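PDB 6PFX: D-alanyl transferase DltD from Enterococcus faecium TX0133A04, which probably transfers D-alanine to lipoteichoic acid in the envelope of Gram-positive bacteria, as a membrane-associated enzyme of cell wall biogenesis. Local coordinates for residues E10-A15 and D27-Y32; Y32-K37 and R87-A92; P56-E61 and K211-Q216. All coordinates share one frame; numbering follows the deposited sequence.

Interaction 1 of 3, residues E10-A15 and D27-Y32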
loop_
_atom_site.group_PDB
_atom_site.type_symbol
_atom_site.label_atom_id
_atom_site.label_comp_id
_atom_site.label_asym_id
_atom_site.label_seq_id
_atom_site.Cartn_x
_atom_site.Cartn_y
_atom_site.Cartn_z
ATOM N N GLU A 10 -14.157 6.151 19.759
ATOM C CA GLU A 10 -13.823 4.733 19.851
ATOM C C GLU A 10 -14.142 4.004 18.553
ATOM O O GLU A 10 -13.456 3.038 18.200
ATOM C CB GLU A 10 -14.554 4.094 21.031
ATOM C CG GLU A 10 -14.188 2.639 21.280
ATOM C CD GLU A 10 -12.716 2.435 21.626
ATOM O OE1 GLU A 10 -11.991 3.435 21.827
ATOM O OE2 GLU A 10 -12.282 1.266 21.699
ATOM N N THR A 11 -15.171 4.442 17.828
ATOM C CA THR A 11 -15.447 3.829 16.537
ATOM C C THR A 11 -14.321 4.116 15.557
ATOM O O THR A 11 -13.919 3.239 14.784
ATOM C CB THR A 11 -16.771 4.339 15.977
ATOM O OG1 THR A 11 -17.807 4.135 16.942
ATOM C CG2 THR A 11 -17.127 3.594 14.696
ATOM N N ILE A 12 -13.815 5.349 15.552
ATOM C CA ILE A 12 -12.733 5.683 14.636
ATOM C C ILE A 12 -11.486 4.880 14.983
ATOM O O ILE A 12 -10.805 4.348 14.098
ATOM C CB ILE A 12 -12.470 7.199 14.639
ATOM C CG1 ILE A 12 -13.739 7.967 14.246
ATOM C CG2 ILE A 12 -11.319 7.519 13.695
ATOM C CD1 ILE A 12 -14.271 7.623 12.870
ATOM N N ARG A 13 -11.170 4.779 16.278
ATOM C CA ARG A 13 -10.008 4.005 16.706
ATOM C C ARG A 13 -10.130 2.555 16.261
ATOM O O ARG A 13 -9.178 1.974 15.726
ATOM C CB ARG A 13 -9.878 4.101 18.227
ATOM C CG ARG A 13 -8.696 3.375 18.821
ATOM C CD ARG A 13 -8.493 3.801 20.276
ATOM N NE ARG A 13 -7.493 2.984 20.960
ATOM C CZ ARG A 13 -7.769 2.025 21.844
ATOM N NH1 ARG A 13 -9.023 1.743 22.175
ATOM N NH2 ARG A 13 -6.777 1.345 22.404
ATOM N N ARG A 14 -11.302 1.953 16.466
ATOM C CA ARG A 14 -11.525 0.600 15.972
ATOM C C ARG A 14 -11.331 0.536 14.461
ATOM O O ARG A 14 -10.667 -0.372 13.945
ATOM C CB ARG A 14 -12.928 0.129 16.362
ATOM C CG ARG A 14 -13.092 -0.177 17.845
ATOM C CD ARG A 14 -14.557 -0.106 18.271
ATOM N NE ARG A 14 -15.412 -0.973 17.463
ATOM C CZ ARG A 14 -16.706 -0.756 17.241
ATOM N NH1 ARG A 14 -17.310 0.308 17.756
ATOM N NH2 ARG A 14 -17.397 -1.605 16.493
ATOM N N ALA A 15 -11.898 1.505 13.735
ATOM C CA ALA A 15 -11.781 1.522 12.283
ATOM C C ALA A 15 -10.329 1.615 11.832
ATOM O O ALA A 15 -9.954 1.031 10.803
ATOM C CB ALA A 15 -12.567 2.706 11.711
ATOM N N ASP A 27 -16.040 6.760 2.570
ATOM C CA ASP A 27 -15.533 8.106 2.775
ATOM C C ASP A 27 -15.691 8.597 4.213
ATOM O O ASP A 27 -14.765 9.190 4.769
ATOM C CB ASP A 27 -16.266 9.103 1.860
ATOM C CG ASP A 27 -15.792 9.061 0.429
ATOM O OD1 ASP A 27 -14.644 8.646 0.179
ATOM O OD2 ASP A 27 -16.572 9.464 -0.458
ATOM N N ALA A 28 -16.864 8.385 4.818
ATOM C CA ALA A 28 -17.202 9.085 6.054
ATOM C C ALA A 28 -16.184 8.807 7.151
ATOM O O ALA A 28 -15.702 9.731 7.815
ATOM C CB ALA A 28 -18.612 8.694 6.501
ATOM N N ILE A 29 -15.819 7.541 7.343
ATOM C CA ILE A 29 -14.925 7.190 8.442
ATOM C C ILE A 29 -13.494 7.595 8.121
ATOM O O ILE A 29 -12.857 8.339 8.875
ATOM C CB ILE A 29 -15.036 5.693 8.786
ATOM C CG1 ILE A 29 -16.414 5.404 9.390
ATOM C CG2 ILE A 29 -13.924 5.294 9.742
ATOM C CD1 ILE A 29 -16.677 3.921 9.644
ATOM N N LYS A 30 -12.966 7.116 6.995
ATOM C CA LYS A 30 -11.556 7.344 6.693
ATOM C C LYS A 30 -11.253 8.831 6.509
ATOM O O LYS A 30 -10.204 9.307 6.952
ATOM C CB LYS A 30 -11.128 6.504 5.484
ATOM C CG LYS A 30 -11.420 7.111 4.115
ATOM C CD LYS A 30 -11.058 6.125 3.003
ATOM C CE LYS A 30 -10.786 6.807 1.690
ATOM N NZ LYS A 30 -11.912 7.703 1.300
ATOM N N ASN A 31 -12.163 9.588 5.882
ATOM C CA ASN A 31 -11.879 10.999 5.618
ATOM C C ASN A 31 -11.922 11.822 6.902
ATOM O O ASN A 31 -11.112 12.738 7.095
ATOM C CB ASN A 31 -12.857 11.568 4.588
ATOM C CG ASN A 31 -12.723 10.922 3.223
ATOM O OD1 ASN A 31 -11.902 10.024 3.004
ATOM N ND2 ASN A 31 -13.543 11.376 2.293
ATOM N N TYR A 32 -12.871 11.524 7.787
ATOM C CA TYR A 32 -12.873 12.175 9.087
ATOM C C TYR A 32 -11.590 11.855 9.842
ATOM O O TYR A 32 -10.930 12.745 10.393
ATOM C CB TYR A 32 -14.081 11.724 9.901
ATOM C CG TYR A 32 -14.073 12.293 11.301
ATOM C CD1 TYR A 32 -14.312 13.631 11.517
ATOM C CD2 TYR A 32 -13.802 11.493 12.399
ATOM C CE1 TYR A 32 -14.302 14.163 12.787
ATOM C CE2 TYR A 32 -13.790 12.011 13.670
ATOM C CZ TYR A 32 -14.044 13.349 13.859
ATOM O OH TYR A 32 -14.030 13.867 15.131
#
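I12 and I29 face each other where two short helical segments cross almost perpendicularly, their N-to-C directions differing by 94°. The axes come within 10.3 Å at closest approach, and the CA atoms of I12 and I29 stand 6.7 Å apart. No hydrogen bond joins the segments, so the contact rests on aliphatic carbons and the ring of Y32. The tightest point is A15 CB against I29 CG2, at 3.5 Å. That branch of I29 lies opposite its own backbone N and meets I12 as well: I12 CD1 approaches I29 CG2 to 3.9 Å as the two isoleucine side chains run past one another in opposite senses. I12 is folded at both torsions, chi1 -58° and chi2 -60°, which brings CD1 between I29 and Y32, about one helical turn further on. There the side chains cross at about a right angle, and I12 CD1 reaches Y32 CD2 at 3.9 Å, close to the ring plane and against its edge. I12 CG1 also lies 4.0 Å from Y32 CD2. K30 turns away from this apolar interface; its NZ forms a salt bridge with D27 OD1 (3.1 Å) and donates to N31 OD1, tying together the first turn of helix 28-35. Beyond the contact, I12 also packs on Y39 of strand 39-43. The result is a near-orthogonal crossing of helices 9-18 and 28-35, the second of which precedes strand 39-43 of the central parallel sheet in this SGNH-hydrolase-clan protein.

Interaction 2 of 3, residues Y32-K37 and R87-A92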
loop_
_atom_site.group_PDB
_atom_site.type_symbol
_atom_site.label_atom_id
_atom_site.label_comp_id
_atom_site.label_asym_id
_atom_site.label_seq_id
_atom_site.Cartn_x
_atom_site.Cartn_y
_atom_site.Cartn_z
ATOM N N TYR A 32 -12.871 11.524 7.787
ATOM C CA TYR A 32 -12.873 12.175 9.087
ATOM C C TYR A 32 -11.590 11.855 9.842
ATOM O O TYR A 32 -10.930 12.745 10.393
ATOM C CB TYR A 32 -14.081 11.724 9.901
ATOM C CG TYR A 32 -14.073 12.293 11.301
ATOM C CD1 TYR A 32 -14.312 13.631 11.517
ATOM C CD2 TYR A 32 -13.802 11.493 12.399
ATOM C CE1 TYR A 32 -14.302 14.163 12.787
ATOM C CE2 TYR A 32 -13.790 12.011 13.670
ATOM C CZ TYR A 32 -14.044 13.349 13.859
ATOM O OH TYR A 32 -14.030 13.867 15.131
ATOM N N ALA A 33 -11.224 10.576 9.886
ATOM C CA ALA A 33 -10.036 10.190 10.628
ATOM C C ALA A 33 -8.808 10.886 10.069
ATOM O O ALA A 33 -7.995 11.429 10.824
ATOM C CB ALA A 33 -9.864 8.675 10.580
ATOM N N LEU A 34 -8.651 10.869 8.738
ATOM C CA LEU A 34 -7.497 11.512 8.118
ATOM C C LEU A 34 -7.466 13.009 8.401
ATOM O O LEU A 34 -6.381 13.602 8.456
ATOM C CB LEU A 34 -7.489 11.230 6.614
ATOM C CG LEU A 34 -7.175 9.774 6.262
ATOM C CD1 LEU A 34 -7.430 9.476 4.795
ATOM C CD2 LEU A 34 -5.730 9.433 6.622
ATOM N N SER A 35 -8.631 13.631 8.625
ATOM C CA SER A 35 -8.654 15.049 8.969
ATOM C C SER A 35 -8.052 15.338 10.338
ATOM O O SER A 35 -7.705 16.494 10.606
ATOM C CB SER A 35 -10.075 15.626 8.886
ATOM O OG SER A 35 -10.848 15.391 10.056
ATOM N N GLU A 36 -7.915 14.328 11.198
ATOM C CA GLU A 36 -7.330 14.515 12.516
ATOM C C GLU A 36 -5.816 14.384 12.442
ATOM O O GLU A 36 -5.283 13.511 11.743
ATOM C CB GLU A 36 -7.869 13.489 13.512
ATOM C CG GLU A 36 -9.375 13.481 13.656
ATOM C CD GLU A 36 -9.866 12.487 14.699
ATOM O OE1 GLU A 36 -9.052 12.007 15.521
ATOM O OE2 GLU A 36 -11.077 12.187 14.702
ATOM N N LYS A 37 -5.130 15.254 13.185
ATOM C CA LYS A 37 -3.673 15.282 13.173
ATOM C C LYS A 37 -3.086 13.948 13.597
ATOM O O LYS A 37 -2.029 13.545 13.096
ATOM C CB LYS A 37 -3.185 16.362 14.140
ATOM C CG LYS A 37 -1.688 16.596 14.168
ATOM C CD LYS A 37 -1.343 17.576 15.296
ATOM C CE LYS A 37 0.143 17.915 15.350
ATOM N NZ LYS A 37 0.495 19.077 14.484
ATOM N N ARG A 87 -7.524 9.823 -3.462
ATOM C CA ARG A 87 -8.248 10.843 -4.214
ATOM C C ARG A 87 -9.591 11.151 -3.566
ATOM O O ARG A 87 -10.015 12.312 -3.521
ATOM C CB ARG A 87 -8.440 10.366 -5.660
ATOM C CG ARG A 87 -9.146 11.359 -6.585
ATOM C CD ARG A 87 -8.187 12.461 -7.004
ATOM N NE ARG A 87 -8.814 13.498 -7.820
ATOM C CZ ARG A 87 -8.553 13.743 -9.106
ATOM N NH1 ARG A 87 -7.657 13.025 -9.785
ATOM N NH2 ARG A 87 -9.198 14.737 -9.713
ATOM N N SER A 88 -10.288 10.125 -3.080
ATOM C CA SER A 88 -11.600 10.337 -2.483
ATOM C C SER A 88 -11.497 10.998 -1.115
ATOM O O SER A 88 -12.474 11.589 -0.646
ATOM C CB SER A 88 -12.357 9.011 -2.371
ATOM O OG SER A 88 -11.723 8.109 -1.475
ATOM N N ALA A 89 -10.341 10.909 -0.460
ATOM C CA ALA A 89 -10.138 11.666 0.766
ATOM C C ALA A 89 -9.986 13.153 0.485
ATOM O O ALA A 89 -10.222 13.973 1.381
ATOM C CB ALA A 89 -8.916 11.128 1.507
ATOM N N GLY A 90 -9.600 13.517 -0.734
ATOM C CA GLY A 90 -9.496 14.921 -1.089
ATOM C C GLY A 90 -8.615 15.690 -0.129
ATOM O O GLY A 90 -7.502 15.265 0.217
ATOM N N ASP A 91 -9.131 16.838 0.324
ATOM C CA ASP A 91 -8.346 17.748 1.140
ATOM C C ASP A 91 -7.997 17.176 2.505
ATOM O O ASP A 91 -7.142 17.745 3.191
ATOM C CB ASP A 91 -9.096 19.066 1.362
ATOM C CG ASP A 91 -9.079 19.959 0.146
ATOM O OD1 ASP A 91 -8.327 19.653 -0.803
ATOM O OD2 ASP A 91 -9.816 20.966 0.141
ATOM N N ALA A 92 -8.671 16.106 2.939
ATOM C CA ALA A 92 -8.331 15.505 4.223
ATOM C C ALA A 92 -6.885 15.041 4.238
ATOM O O ALA A 92 -6.271 14.949 5.306
ATOM C CB ALA A 92 -9.282 14.350 4.537
#
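L34 meets A89 and A92 in a small apolar contact between the ends of two helices flanking the parallel sheet of an SGNH-hydrolase-type alpha/beta fold. One helix, 28-35, runs into strand 39-43; the other, 79-89, belongs to the beta-alpha-beta crossover that links strand 68-71 to strand 97-101. L34 carries the contact with two different parts of its side chain. Its CD1 is extended away from CA (chi2 169°) and touches A89 CB at 4.0 Å, in the last turn of the crossover helix. Nearer the backbone, L34 CB lies 4.2 Å from A92 CB. Between these alanines the chain leaves the helix at G90, whose positive phi of 54° marks the turn; D91 and A92 then begin a 3-10 segment, with the A92 methyl directed at helix 28-35. That methyl also lies 4.2 Å from S35 N, so A92 fits against the helix backbone itself; the CA atoms of S35 and A92 are 4.8 Å apart. Such closeness brings two carbonyl oxygens, L34 O and A92 O, to 3.4 Å. Both are acceptors and cannot bond each other, but K96 NZ donates to L34 O and would be expected to ease their mutual repulsion. On its sheet side L34 rests against P41 of strand 39-43. Next to L34, S35 OG turns back to Y32 O, 2.7 Å away, and donates in the carbonyl plane onto a lone pair, with a C=O...OG angle of 132°.

Interaction 3 of 3, residues P56-E61 and K211-Q216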
loop_
_atom_site.group_PDB
_atom_site.type_symbol
_atom_site.label_atom_id
_atom_site.label_comp_id
_atom_site.label_asym_id
_atom_site.label_seq_id
_atom_site.Cartn_x
_atom_site.Cartn_y
_atom_site.Cartn_z
ATOM N N PRO A 56 3.532 -1.438 13.541
ATOM C CA PRO A 56 3.511 0.012 13.804
ATOM C C PRO A 56 2.449 0.465 14.789
ATOM O O PRO A 56 2.672 1.425 15.537
ATOM C CB PRO A 56 3.265 0.630 12.414
ATOM C CG PRO A 56 3.701 -0.415 11.437
ATOM C CD PRO A 56 3.506 -1.756 12.102
ATOM N N SER A 57 1.277 -0.167 14.784
ATOM C CA SER A 57 0.232 0.267 15.700
ATOM C C SER A 57 0.561 -0.118 17.137
ATOM O O SER A 57 0.208 0.616 18.068
ATOM C CB SER A 57 -1.105 -0.349 15.294
ATOM O OG SER A 57 -1.479 0.026 13.975
ATOM N N VAL A 58 1.234 -1.259 17.333
ATOM C CA VAL A 58 1.602 -1.700 18.677
ATOM C C VAL A 58 2.698 -0.808 19.253
ATOM O O VAL A 58 2.606 -0.340 20.392
ATOM C CB VAL A 58 2.016 -3.184 18.685
ATOM C CG1 VAL A 58 2.362 -3.596 20.135
ATOM C CG2 VAL A 58 0.937 -4.063 18.096
ATOM N N LEU A 59 3.741 -0.532 18.470
ATOM C CA LEU A 59 4.798 0.339 18.971
ATOM C C LEU A 59 4.270 1.734 19.291
ATOM O O LEU A 59 4.625 2.320 20.320
ATOM C CB LEU A 59 5.934 0.413 17.957
ATOM C CG LEU A 59 6.675 -0.901 17.719
ATOM C CD1 LEU A 59 7.654 -0.723 16.579
ATOM C CD2 LEU A 59 7.390 -1.378 18.980
ATOM N N ALA A 60 3.433 2.293 18.418
ATOM C CA ALA A 60 2.929 3.638 18.664
ATOM C C ALA A 60 2.135 3.700 19.962
ATOM O O ALA A 60 2.244 4.669 20.722
ATOM C CB ALA A 60 2.063 4.095 17.490
ATOM N N GLU A 61 1.326 2.673 20.229
ATOM C CA GLU A 61 0.509 2.654 21.437
ATOM C C GLU A 61 1.361 2.433 22.682
ATOM O O GLU A 61 1.234 3.171 23.665
ATOM C CB GLU A 61 -0.558 1.568 21.306
ATOM C CG GLU A 61 -1.333 1.283 22.583
ATOM C CD GLU A 61 -2.489 0.320 22.361
ATOM O OE1 GLU A 61 -3.350 0.606 21.499
ATOM O OE2 GLU A 61 -2.528 -0.729 23.040
ATOM N N LYS A 211 1.741 -5.565 25.709
ATOM C CA LYS A 211 2.203 -5.993 27.024
ATOM C C LYS A 211 3.490 -6.808 26.964
ATOM O O LYS A 211 4.140 -7.007 27.998
ATOM C CB LYS A 211 1.122 -6.839 27.699
ATOM C CG LYS A 211 -0.161 -6.091 28.008
ATOM C CD LYS A 211 -1.187 -7.024 28.641
ATOM C CE LYS A 211 -2.478 -6.297 28.969
ATOM N NZ LYS A 211 -3.502 -7.226 29.528
ATOM N N ARG A 212 3.868 -7.297 25.787
ATOM C CA ARG A 212 5.074 -8.104 25.654
ATOM C C ARG A 212 6.328 -7.260 25.512
ATOM O O ARG A 212 7.431 -7.809 25.582
ATOM C CB ARG A 212 4.916 -9.045 24.462
ATOM C CG ARG A 212 3.621 -9.839 24.529
ATOM C CD ARG A 212 3.386 -10.614 23.264
ATOM N NE ARG A 212 4.354 -11.691 23.115
ATOM C CZ ARG A 212 4.425 -12.485 22.055
ATOM N NH1 ARG A 212 3.591 -12.316 21.040
ATOM N NH2 ARG A 212 5.338 -13.445 22.008
ATOM N N LEU A 213 6.192 -5.951 25.381
ATOM C CA LEU A 213 7.308 -5.068 25.088
ATOM C C LEU A 213 7.896 -4.464 26.356
ATOM O O LEU A 213 7.215 -4.340 27.377
ATOM C CB LEU A 213 6.818 -3.926 24.200
ATOM C CG LEU A 213 6.363 -4.334 22.800
ATOM C CD1 LEU A 213 5.637 -3.191 22.117
ATOM C CD2 LEU A 213 7.570 -4.802 21.982
ATOM N N PRO A 214 9.159 -4.037 26.308
ATOM C CA PRO A 214 9.747 -3.354 27.468
ATOM C C PRO A 214 9.115 -1.989 27.688
ATOM O O PRO A 214 8.685 -1.324 26.742
ATOM C CB PRO A 214 11.227 -3.198 27.087
ATOM C CG PRO A 214 11.438 -4.079 25.903
ATOM C CD PRO A 214 10.124 -4.174 25.202
ATOM N N LYS A 215 9.090 -1.566 28.960
ATOM C CA LYS A 215 8.508 -0.275 29.312
ATOM C C LYS A 215 9.174 0.860 28.546
ATOM O O LYS A 215 8.509 1.816 28.128
ATOM C CB LYS A 215 8.677 -0.009 30.811
ATOM C CG LYS A 215 7.806 -0.836 31.738
ATOM C CD LYS A 215 8.033 -0.405 33.191
ATOM C CE LYS A 215 7.182 -1.201 34.174
ATOM N NZ LYS A 215 7.418 -0.777 35.589
ATOM N N GLN A 216 10.490 0.788 28.389
ATOM C CA GLN A 216 11.257 1.806 27.694
ATOM C C GLN A 216 11.703 1.260 26.349
ATOM O O GLN A 216 12.141 0.110 26.246
ATOM C CB GLN A 216 12.490 2.200 28.503
ATOM C CG GLN A 216 12.166 2.724 29.886
ATOM C CD GLN A 216 11.416 4.043 29.848
ATOM O OE1 GLN A 216 11.625 4.871 28.958
ATOM N NE2 GLN A 216 10.536 4.246 30.824
#
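L213 reaches from an irregular loop to V58 and L59 on helix 56-61, and its side chain closes the distance step by step. L213 CB leaves the backbone in the direction of the helix but is still 5.8 Å from L59 CD2. L213 CG follows, set beside the backbone N by a chi1 of -66°, and stands 4.9 Å from L59 CD2. At the tip, the CD1 branch does the touching: L213 CD1 rests 3.8 Å from V58 CG1. The same methyl, L213 CD1, lies 4.0 Å from L59 CD2, so it sits against two successive residues of the helix. V58 presents the branch that is opposite its backbone N, and its side chain meets the leucine at a slant, whereas L59 and L213 cross nearly at right angles. The whole contact is buried and purely apolar. L213 also packs on P53, on Y63 and on L222 of helix 219-233. V58 leans on I206 and S210 of helix 203-210, while S57 and A60 touch P69 of strand 68-71; helix 56-62 is thereby held between an outermost strand of the sheet and the loop joining helices 203-210 and 219-233.

In the fold
From the N terminus, interaction 1 closes first, bringing 27-32 across 10-15 at about a right angle, with 11 residues between the segments. Interaction 2 opens from the same helix 28-35, with Y32 common to both ranges, and closes 49 residues on at the end of helix 79-89. The two also touch directly, K30 NZ lying 2.8 Å from S88 OG in a probable hydrogen bond. Interaction 3 starts within that second loop and ends far beyond it, so 2 and 3 cross, while 1 and 3 are in series. A long, weak ion pair between R13 and E61 connects interactions 1 and 3. Together they tie the N-terminal helices, the crossover helix and loop 211-216 around the parallel sheet.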